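Local coordinates for protein sortase B (Listeria monocytogenes serovar 1/2a, PDB 5JCV) that acts as a cysteine transpeptidase that cleaves a C-terminal sorting signal and anchors surface proteins to the cell wall through a thioester-linked intermediate, at residues Thr19-Glu24 with Val94-Phe99; Thr60-Asp65 with Gly104-Glu109; Ile112-Glu117 with Gln144-Thr149. All coordinates share one frame; numbering follows the deposited sequence.

Interaction 1: residues Thr19-Glu24 with Val94-Phe99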
loop_
_atom_site.group_PDB
_atom_site.type_symbol
_atom_site.label_atom_id
_atom_site.label_comp_id
_atom_site.label_asym_id
_atom_site.label_seq_id
_atom_site.Cartn_x
_atom_site.Cartn_y
_atom_site.Cartn_z
ATOM N N THR A 19 10.239 4.185 -11.177
ATOM C CA THR A 19 10.708 3.755 -12.486
ATOM C C THR A 19 11.159 4.975 -13.257
ATOM O O THR A 19 10.423 5.983 -13.333
ATOM C CB THR A 19 9.598 3.030 -13.331
ATOM O OG1 THR A 19 9.296 1.768 -12.728
ATOM C CG2 THR A 19 10.084 2.747 -14.740
ATOM N N ILE A 20 12.361 4.891 -13.824
ATOM C CA ILE A 20 12.776 5.903 -14.771
ATOM C C ILE A 20 13.186 5.163 -16.055
ATOM O O ILE A 20 14.062 4.299 -16.043
ATOM C CB ILE A 20 13.940 6.765 -14.252
ATOM C CG1 ILE A 20 13.610 7.383 -12.905
ATOM C CG2 ILE A 20 14.302 7.841 -15.289
ATOM C CD1 ILE A 20 14.783 8.147 -12.335
ATOM N N ILE A 21 12.489 5.465 -17.138
ATOM C CA ILE A 21 12.722 4.846 -18.453
ATOM C C ILE A 21 14.178 5.007 -18.895
ATOM O O ILE A 21 14.777 6.049 -18.666
ATOM C CB ILE A 21 11.775 5.508 -19.511
ATOM C CG1 ILE A 21 10.284 5.249 -19.166
ATOM C CG2 ILE A 21 12.062 5.022 -20.917
ATOM C CD1 ILE A 21 9.890 3.792 -19.068
ATOM N N ASP A 22 14.733 3.993 -19.553
ATOM C CA ASP A 22 16.126 4.003 -20.072
ATOM C C ASP A 22 17.154 4.089 -18.941
ATOM O O ASP A 22 18.211 4.669 -19.101
ATOM C CB ASP A 22 16.345 5.127 -21.101
ATOM C CG ASP A 22 15.359 5.036 -22.295
ATOM O OD1 ASP A 22 14.867 3.945 -22.621
ATOM O OD2 ASP A 22 15.079 6.057 -22.921
ATOM N N THR A 23 16.833 3.519 -17.783
ATOM C CA THR A 23 17.819 3.384 -16.694
ATOM C C THR A 23 17.621 2.060 -16.035
ATOM O O THR A 23 16.675 1.359 -16.365
ATOM C CB THR A 23 17.702 4.481 -15.634
ATOM O OG1 THR A 23 16.578 4.220 -14.772
ATOM C CG2 THR A 23 17.564 5.841 -16.287
ATOM N N GLU A 24 18.485 1.720 -15.087
ATOM C CA GLU A 24 18.260 0.548 -14.273
ATOM C C GLU A 24 17.230 0.826 -13.208
ATOM O O GLU A 24 16.890 -0.086 -12.495
ATOM C CB GLU A 24 19.558 0.082 -13.581
ATOM C CG GLU A 24 20.660 -0.288 -14.553
ATOM C CD GLU A 24 21.710 -1.233 -13.965
ATOM O OE1 GLU A 24 21.541 -1.771 -12.862
ATOM O OE2 GLU A 24 22.770 -1.398 -14.610
ATOM N N VAL A 94 16.267 16.299 -21.558
ATOM C CA VAL A 94 15.261 16.752 -22.511
ATOM C C VAL A 94 14.375 15.570 -22.930
ATOM O O VAL A 94 13.145 15.661 -22.949
ATOM C CB VAL A 94 15.905 17.404 -23.758
ATOM C CG1 VAL A 94 14.851 17.677 -24.840
ATOM C CG2 VAL A 94 16.619 18.692 -23.370
ATOM N N ALA A 95 15.012 14.462 -23.260
ATOM C CA ALA A 95 14.291 13.243 -23.574
ATOM C C ALA A 95 13.593 12.582 -22.343
ATOM O O ALA A 95 12.806 11.662 -22.507
ATOM C CB ALA A 95 15.235 12.258 -24.253
ATOM N N HIS A 96 13.869 13.002 -21.114
ATOM C CA HIS A 96 13.209 12.342 -19.968
ATOM C C HIS A 96 12.787 13.346 -18.912
ATOM O O HIS A 96 13.146 13.225 -17.765
ATOM C CB HIS A 96 14.119 11.266 -19.360
ATOM C CG HIS A 96 14.553 10.225 -20.337
ATOM N ND1 HIS A 96 15.657 10.379 -21.151
ATOM C CD2 HIS A 96 14.020 9.020 -20.646
ATOM C CE1 HIS A 96 15.787 9.309 -21.918
ATOM N NE2 HIS A 96 14.803 8.471 -21.632
ATOM N N PRO A 97 11.949 14.313 -19.297
ATOM C CA PRO A 97 11.499 15.323 -18.343
ATOM C C PRO A 97 10.671 14.784 -17.156
ATOM O O PRO A 97 10.391 15.535 -16.221
ATOM C CB PRO A 97 10.658 16.279 -19.228
ATOM C CG PRO A 97 10.129 15.420 -20.346
ATOM C CD PRO A 97 11.116 14.274 -20.523
ATOM N N THR A 98 10.276 13.506 -17.166
ATOM C CA THR A 98 9.447 12.966 -16.078
ATOM C C THR A 98 9.807 11.543 -15.705
ATOM O O THR A 98 10.324 10.765 -16.521
ATOM C CB THR A 98 7.908 12.902 -16.455
ATOM O OG1 THR A 98 7.685 11.818 -17.371
ATOM C CG2 THR A 98 7.413 14.198 -17.099
ATOM N N PHE A 99 9.457 11.170 -14.484
ATOM C CA PHE A 99 9.505 9.769 -14.094
ATOM C C PHE A 99 8.227 9.394 -13.344
ATOM O O PHE A 99 7.408 10.267 -13.036
ATOM C CB PHE A 99 10.765 9.468 -13.270
ATOM C CG PHE A 99 10.851 10.193 -11.970
ATOM C CD1 PHE A 99 10.390 9.613 -10.802
ATOM C CD2 PHE A 99 11.424 11.452 -11.898
ATOM C CE1 PHE A 99 10.456 10.296 -9.606
ATOM C CE2 PHE A 99 11.514 12.131 -10.696
ATOM C CZ PHE A 99 11.033 11.560 -9.545
#
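His96 and Asp22 join the two segments by a single polar bond, and His96 illustrates how one side chain can carry a loop-to-loop contact. Its CB leaves the backbone toward the 19-24 loop, with CG anti to the carbonyl carbon (chi1 -57°), and this swings the imidazole out across the gap. Within the ring, CD2 lies 3.6 Å from the backbone O of Ile21. ND1 faces back to its own segment's helix, where it is hydrogen-bonded to Phe92 O, and the ring also stacks on Phe92. At the tip, NE2 donates to Asp22 OD2 over 2.8 Å, with an N-H...O angle of 157°. The acceptor lies in the imidazole plane, but the bond meets the carboxylate on its anti side and tilted out of its plane; the two flat groups stand nearly perpendicular, 85° apart. With both nitrogens engaged, the rotation of the ring is well defined.

Asp22 is presented by a type II turn from Ile20 to Thr23. Thr23 OG1 donates to Ile20 O at 2.8 Å, reinforcing the weak backbone bond that closes the turn. Deeper in, the contact becomes apolar. Phe99 CB touches both Thr19 O (3.5 Å) and Ile20 CG1 (3.5 Å), while its ring leads away from the loop. Ile20 and Phe99 both pack on Leu163 of strand 160-165. A buried hydrophobic base beneath a more exposed His-carboxylate pair thus ties the turn between strands 14-19 and 26-30 to the start of strand 98-102, within the beta-barrel fold of sortases.

Interaction 2: residues Thr60-Asp65 with Gly104-Glu109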
loop_
_atom_site.group_PDB
_atom_site.type_symbol
_atom_site.label_atom_id
_atom_site.label_comp_id
_atom_site.label_asym_id
_atom_site.label_seq_id
_atom_site.Cartn_x
_atom_site.Cartn_y
_atom_site.Cartn_z
ATOM N N THR A 60 5.790 10.486 5.804
ATOM C CA THR A 60 4.691 9.555 6.132
ATOM C C THR A 60 3.313 10.086 5.748
ATOM O O THR A 60 2.342 9.518 6.138
ATOM C CB THR A 60 4.689 9.287 7.623
ATOM O OG1 THR A 60 4.692 10.554 8.287
ATOM C CG2 THR A 60 5.957 8.520 8.011
ATOM N N ASN A 61 3.264 11.135 4.934
ATOM C CA ASN A 61 2.044 11.717 4.453
ATOM C C ASN A 61 2.203 12.360 3.079
ATOM O O ASN A 61 2.544 13.539 2.957
ATOM C CB ASN A 61 1.569 12.773 5.459
ATOM C CG ASN A 61 0.245 13.407 5.077
ATOM O OD1 ASN A 61 -0.253 13.323 3.911
ATOM N ND2 ASN A 61 -0.352 14.062 6.068
ATOM N N GLU A 62 1.928 11.558 2.063
ATOM C CA GLU A 62 1.821 11.977 0.648
ATOM C C GLU A 62 1.158 13.378 0.430
ATOM O O GLU A 62 1.648 14.215 -0.350
ATOM C CB GLU A 62 0.918 10.942 -0.007
ATOM C CG GLU A 62 1.312 10.339 -1.332
ATOM C CD GLU A 62 0.506 9.061 -1.575
ATOM O OE1 GLU A 62 0.463 8.207 -0.663
ATOM O OE2 GLU A 62 -0.104 8.899 -2.643
ATOM N N PHE A 63 0.033 13.627 1.118
ATOM C CA PHE A 63 -0.818 14.775 0.759
ATOM C C PHE A 63 -0.316 16.076 1.321
ATOM O O PHE A 63 -0.616 17.156 0.775
ATOM C CB PHE A 63 -2.263 14.593 1.211
ATOM C CG PHE A 63 -2.701 13.175 1.247
ATOM C CD1 PHE A 63 -2.780 12.437 0.067
ATOM C CD2 PHE A 63 -3.029 12.568 2.472
ATOM C CE1 PHE A 63 -3.168 11.112 0.097
ATOM C CE2 PHE A 63 -3.425 11.241 2.510
ATOM C CZ PHE A 63 -3.494 10.511 1.317
ATOM N N LEU A 64 0.410 15.984 2.426
ATOM C CA LEU A 64 0.871 17.176 3.111
ATOM C C LEU A 64 2.381 17.356 3.030
ATOM O O LEU A 64 2.850 18.496 3.072
ATOM C CB LEU A 64 0.398 17.190 4.588
ATOM C CG LEU A 64 -1.041 17.689 4.901
ATOM C CD1 LEU A 64 -2.084 16.890 4.158
ATOM C CD2 LEU A 64 -1.339 17.643 6.395
ATOM N N ASP A 65 3.150 16.264 2.967
ATOM C CA ASP A 65 4.639 16.386 2.877
ATOM C C ASP A 65 4.977 17.216 1.675
ATOM O O ASP A 65 4.612 16.841 0.529
ATOM C CB ASP A 65 5.288 15.028 2.723
ATOM C CG ASP A 65 5.229 14.220 3.980
ATOM O OD1 ASP A 65 4.935 14.821 5.012
ATOM O OD2 ASP A 65 5.413 12.981 3.932
ATOM N N GLY A 104 1.919 4.011 -1.707
ATOM C CA GLY A 104 1.094 2.889 -1.280
ATOM C C GLY A 104 -0.299 2.920 -1.895
ATOM O O GLY A 104 -0.965 1.892 -1.935
ATOM N N LEU A 105 -0.722 4.098 -2.369
ATOM C CA LEU A 105 -2.081 4.339 -2.858
ATOM C C LEU A 105 -2.160 4.316 -4.341
ATOM O O LEU A 105 -3.103 3.758 -4.908
ATOM C CB LEU A 105 -2.558 5.737 -2.459
ATOM C CG LEU A 105 -2.523 6.113 -0.979
ATOM C CD1 LEU A 105 -2.748 7.608 -0.841
ATOM C CD2 LEU A 105 -3.561 5.313 -0.196
ATOM N N THR A 106 -1.200 4.976 -4.979
ATOM C CA THR A 106 -1.368 5.354 -6.371
ATOM C C THR A 106 -0.094 5.889 -7.041
ATOM O O THR A 106 0.877 6.182 -6.359
ATOM C CB THR A 106 -2.448 6.452 -6.485
ATOM O OG1 THR A 106 -2.749 6.654 -7.886
ATOM C CG2 THR A 106 -1.969 7.781 -5.765
ATOM N N ASN A 107 -0.152 6.063 -8.370
ATOM C CA ASN A 107 0.991 6.540 -9.173
ATOM C C ASN A 107 0.985 8.061 -9.481
ATOM O O ASN A 107 -0.060 8.660 -9.549
ATOM C CB ASN A 107 1.010 5.763 -10.460
ATOM C CG ASN A 107 -0.248 5.988 -11.260
ATOM O OD1 ASN A 107 -1.335 6.048 -10.678
ATOM N ND2 ASN A 107 -0.124 6.120 -12.590
ATOM N N TYR A 108 2.168 8.677 -9.624
ATOM C CA TYR A 108 2.317 10.084 -10.079
ATOM C C TYR A 108 3.334 10.102 -11.225
ATOM O O TYR A 108 4.248 9.286 -11.238
ATOM C CB TYR A 108 2.820 11.016 -8.963
ATOM C CG TYR A 108 1.991 10.952 -7.689
ATOM C CD1 TYR A 108 1.107 11.983 -7.355
ATOM C CD2 TYR A 108 2.085 9.845 -6.826
ATOM C CE1 TYR A 108 0.346 11.926 -6.203
ATOM C CE2 TYR A 108 1.328 9.773 -5.673
ATOM C CZ TYR A 108 0.450 10.813 -5.373
ATOM O OH TYR A 108 -0.311 10.728 -4.247
ATOM N N GLU A 109 3.180 11.033 -12.161
ATOM C CA GLU A 109 4.199 11.313 -13.169
ATOM C C GLU A 109 4.923 12.617 -12.842
ATOM O O GLU A 109 4.456 13.719 -13.139
ATOM C CB GLU A 109 3.637 11.375 -14.577
ATOM C CG GLU A 109 4.475 10.587 -15.586
ATOM C CD GLU A 109 4.223 9.087 -15.462
ATOM O OE1 GLU A 109 3.269 8.697 -14.739
ATOM O OE2 GLU A 109 4.956 8.297 -16.089
#
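Glu62 and Leu105 mark the nearest approach of the two backbones, yet their CA atoms remain 9.3 Å apart, so side chains alone span the gap between these loops. Glu62 does most of the reaching. Its chain is extended beyond CG and brings the carboxylate to the hydroxyl of Tyr108, which donates to OE2. The modelled OH to OE2 separation, 2.4 Å, is very short, and its exact length is doubtful. OE2 lies at the edge of the Tyr108 ring and in its plane, with the carboxylate turned 79° from that ring. Ser103 OG is a second hydrogen-bonding partner of OE2.

The loop offering Glu62 is shaped by an Asx turn: Asn61 OD1 accepts from Phe63 N at 2.8 Å and, in the wider Asx motif, from Leu64 N at 3.1 Å, both donors coming from the same face of the amide. The backbone N of Asn61 is in turn bonded to Asp65 OD2. Opposite lies the connection of the hairpin formed by strands 98-102 and 107-118.

Leu105 supplies the apolar part through CD1, which sits at the edge of the Phe63 ring, 3.7 Å from CE1. The same methyl lies beside the carboxylate, 3.3 Å from Glu62 OE1, and Glu62 CB lies over one face of the Phe63 ring, toward its rim. In the two-chain assembly, Leu105 also packs against Leu105 of the second subunit.

Interaction 3: residues Ile112-Glu117 with Gln144-Thr149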
loop_
_atom_site.group_PDB
_atom_site.type_symbol
_atom_site.label_atom_id
_atom_site.label_comp_id
_atom_site.label_asym_id
_atom_site.label_seq_id
_atom_site.Cartn_x
_atom_site.Cartn_y
_atom_site.Cartn_z
ATOM N N ILE A 112 10.392 16.808 -13.561
ATOM C CA ILE A 112 11.673 17.274 -13.056
ATOM C C ILE A 112 11.889 18.766 -13.329
ATOM O O ILE A 112 11.715 19.244 -14.449
ATOM C CB ILE A 112 12.819 16.473 -13.703
ATOM C CG1 ILE A 112 12.792 15.028 -13.205
ATOM C CG2 ILE A 112 14.165 17.106 -13.377
ATOM C CD1 ILE A 112 13.469 14.049 -14.150
ATOM N N PHE A 113 12.286 19.491 -12.297
ATOM C CA PHE A 113 12.567 20.912 -12.407
ATOM C C PHE A 113 13.962 21.348 -11.897
ATOM O O PHE A 113 14.395 22.467 -12.185
ATOM C CB PHE A 113 11.484 21.695 -11.694
ATOM C CG PHE A 113 11.548 21.606 -10.192
ATOM C CD1 PHE A 113 12.283 22.522 -9.465
ATOM C CD2 PHE A 113 10.837 20.643 -9.510
ATOM C CE1 PHE A 113 12.343 22.443 -8.090
ATOM C CE2 PHE A 113 10.887 20.572 -8.137
ATOM C CZ PHE A 113 11.643 21.469 -7.430
ATOM N N ALA A 114 14.669 20.474 -11.174
ATOM C CA ALA A 114 16.030 20.786 -10.667
ATOM C C ALA A 114 16.901 19.558 -10.616
ATOM O O ALA A 114 16.488 18.490 -10.181
ATOM C CB ALA A 114 15.968 21.402 -9.273
ATOM N N VAL A 115 18.137 19.751 -11.018
ATOM C CA VAL A 115 19.144 18.682 -11.115
ATOM C C VAL A 115 20.489 19.263 -10.634
ATOM O O VAL A 115 20.910 20.289 -11.130
ATOM C CB VAL A 115 19.259 18.247 -12.581
ATOM C CG1 VAL A 115 20.462 17.374 -12.813
ATOM C CG2 VAL A 115 17.977 17.587 -13.055
ATOM N N TYR A 116 21.154 18.630 -9.672
ATOM C CA TYR A 116 22.497 19.091 -9.271
ATOM C C TYR A 116 23.231 18.031 -8.495
ATOM O O TYR A 116 22.629 17.047 -8.034
ATOM C CB TYR A 116 22.421 20.378 -8.427
ATOM C CG TYR A 116 21.382 20.339 -7.338
ATOM C CD1 TYR A 116 21.702 19.885 -6.077
ATOM C CD2 TYR A 116 20.044 20.724 -7.592
ATOM C CE1 TYR A 116 20.740 19.838 -5.068
ATOM C CE2 TYR A 116 19.077 20.667 -6.607
ATOM C CZ TYR A 116 19.441 20.208 -5.350
ATOM O OH TYR A 116 18.528 20.152 -4.364
ATOM N N GLU A 117 24.533 18.238 -8.360
ATOM C CA GLU A 117 25.359 17.475 -7.438
ATOM C C GLU A 117 25.604 18.377 -6.282
ATOM O O GLU A 117 25.704 19.610 -6.442
ATOM C CB GLU A 117 26.733 17.172 -8.016
ATOM C CG GLU A 117 26.741 16.173 -9.142
ATOM C CD GLU A 117 28.123 16.065 -9.790
ATOM O OE1 GLU A 117 28.551 17.014 -10.531
ATOM O OE2 GLU A 117 28.749 15.015 -9.552
ATOM N N GLN A 144 18.113 27.708 -7.929
ATOM C CA GLN A 144 19.405 28.343 -8.135
ATOM C C GLN A 144 20.553 27.338 -8.117
ATOM O O GLN A 144 21.488 27.467 -8.889
ATOM C CB GLN A 144 19.646 29.432 -7.101
ATOM C CG GLN A 144 20.482 30.564 -7.660
ATOM C CD GLN A 144 20.268 31.853 -6.905
ATOM O OE1 GLN A 144 20.068 31.844 -5.687
ATOM N NE2 GLN A 144 20.304 32.977 -7.622
ATOM N N GLN A 145 20.463 26.323 -7.262
ATOM C CA GLN A 145 21.452 25.234 -7.250
ATOM C C GLN A 145 21.453 24.374 -8.541
ATOM O O GLN A 145 22.444 23.717 -8.873
ATOM C CB GLN A 145 21.204 24.359 -6.033
ATOM C CG GLN A 145 22.452 23.798 -5.391
ATOM C CD GLN A 145 22.194 23.208 -4.009
ATOM O OE1 GLN A 145 21.141 23.443 -3.385
ATOM N NE2 GLN A 145 23.156 22.413 -3.527
ATOM N N SER A 146 20.353 24.379 -9.286
ATOM C CA SER A 146 20.255 23.565 -10.501
ATOM C C SER A 146 21.294 23.915 -11.563
ATOM O O SER A 146 21.641 25.077 -11.746
ATOM C CB SER A 146 18.848 23.691 -11.124
ATOM O OG SER A 146 18.647 22.700 -12.128
ATOM N N VAL A 147 21.763 22.907 -12.295
ATOM C CA VAL A 147 22.711 23.139 -13.380
ATOM C C VAL A 147 22.002 23.618 -14.636
ATOM O O VAL A 147 22.663 23.945 -15.619
ATOM C CB VAL A 147 23.506 21.863 -13.734
ATOM C CG1 VAL A 147 24.497 21.551 -12.636
ATOM C CG2 VAL A 147 22.571 20.667 -13.978
ATOM N N TYR A 148 20.667 23.609 -14.630
ATOM C CA TYR A 148 19.894 24.102 -15.760
ATOM C C TYR A 148 18.878 25.050 -15.215
ATOM O O TYR A 148 18.505 24.944 -14.037
ATOM C CB TYR A 148 19.108 23.002 -16.472
ATOM C CG TYR A 148 19.885 21.770 -16.801
ATOM C CD1 TYR A 148 20.953 21.796 -17.708
ATOM C CD2 TYR A 148 19.549 20.551 -16.206
ATOM C CE1 TYR A 148 21.685 20.638 -17.994
ATOM C CE2 TYR A 148 20.259 19.392 -16.493
ATOM C CZ TYR A 148 21.324 19.436 -17.371
ATOM O OH TYR A 148 21.973 18.256 -17.623
ATOM N N THR A 149 18.434 25.965 -16.078
ATOM C CA THR A 149 17.239 26.755 -15.819
ATOM C C THR A 149 16.129 25.963 -16.429
ATOM O O THR A 149 16.247 25.512 -17.557
ATOM C CB THR A 149 17.271 28.135 -16.488
ATOM O OG1 THR A 149 18.618 28.613 -16.505
ATOM C CG2 THR A 149 16.377 29.124 -15.721
#
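Beside the classic beta bulge that Phe113 and Ala114 form opposite Gln180, strand 107-118 receives the chain leaving helix 132-145, and Val115 is hydrogen-bonded to it through both its backbone N and its O. The N-H of Val115 points almost straight at Ser146 OG, at 3.2 Å and 168°. A chi1 of -168° turns that hydroxyl away from the backbone N of Ser146 and places it between Val115 N and Tyr148 O, to which it donates (2.9 Å) on a lone pair in the carbonyl plane. Val147 N completes the grip, donating to Val115 O at 3.0 Å.

Side chains flank this polar centre. On one side the Gln145 amide lies over a face of the Tyr116 ring, the planes only 17° apart and CD 3.8 Å from CE1, while Gln145 CB makes a CH-pi contact with the same ring. The Tyr116 hydroxyl is bonded to Gln180 OE1. On the other, Val115 CG1 meets Val147 CG2, which also lies over the centre of one face of the Tyr148 ring.

Ser146 thus both accepts and donates, serving a strand N-H and a loop carbonyl at once, so this irregular loop satisfies backbone groups of a largely buried strand much as a neighbouring strand would.

In the fold
Interactions 1 and 2 cross along the chain, their segments alternating, whereas 112-117 with 144-149 opens only after both have closed. All three draw on the hairpin of strands 98-102 and 107-118, neighbours in the mixed sheet. Interaction 1 lies with its centre about 20 Å from that of interaction 2 and about 16 Å from that of interaction 3; the centres of the latter two are about 23 Å apart. Interactions 1 and 3 meet through a probable backbone hydrogen bond between Ile112 N and Pro97 O and where Ile112 packs on Phe99; interactions 1 and 2 meet where Glu109 packs on Thr98. Loops and a helix end are thereby fastened to one hairpin of the sortase domain, the portion of this membrane protein present here.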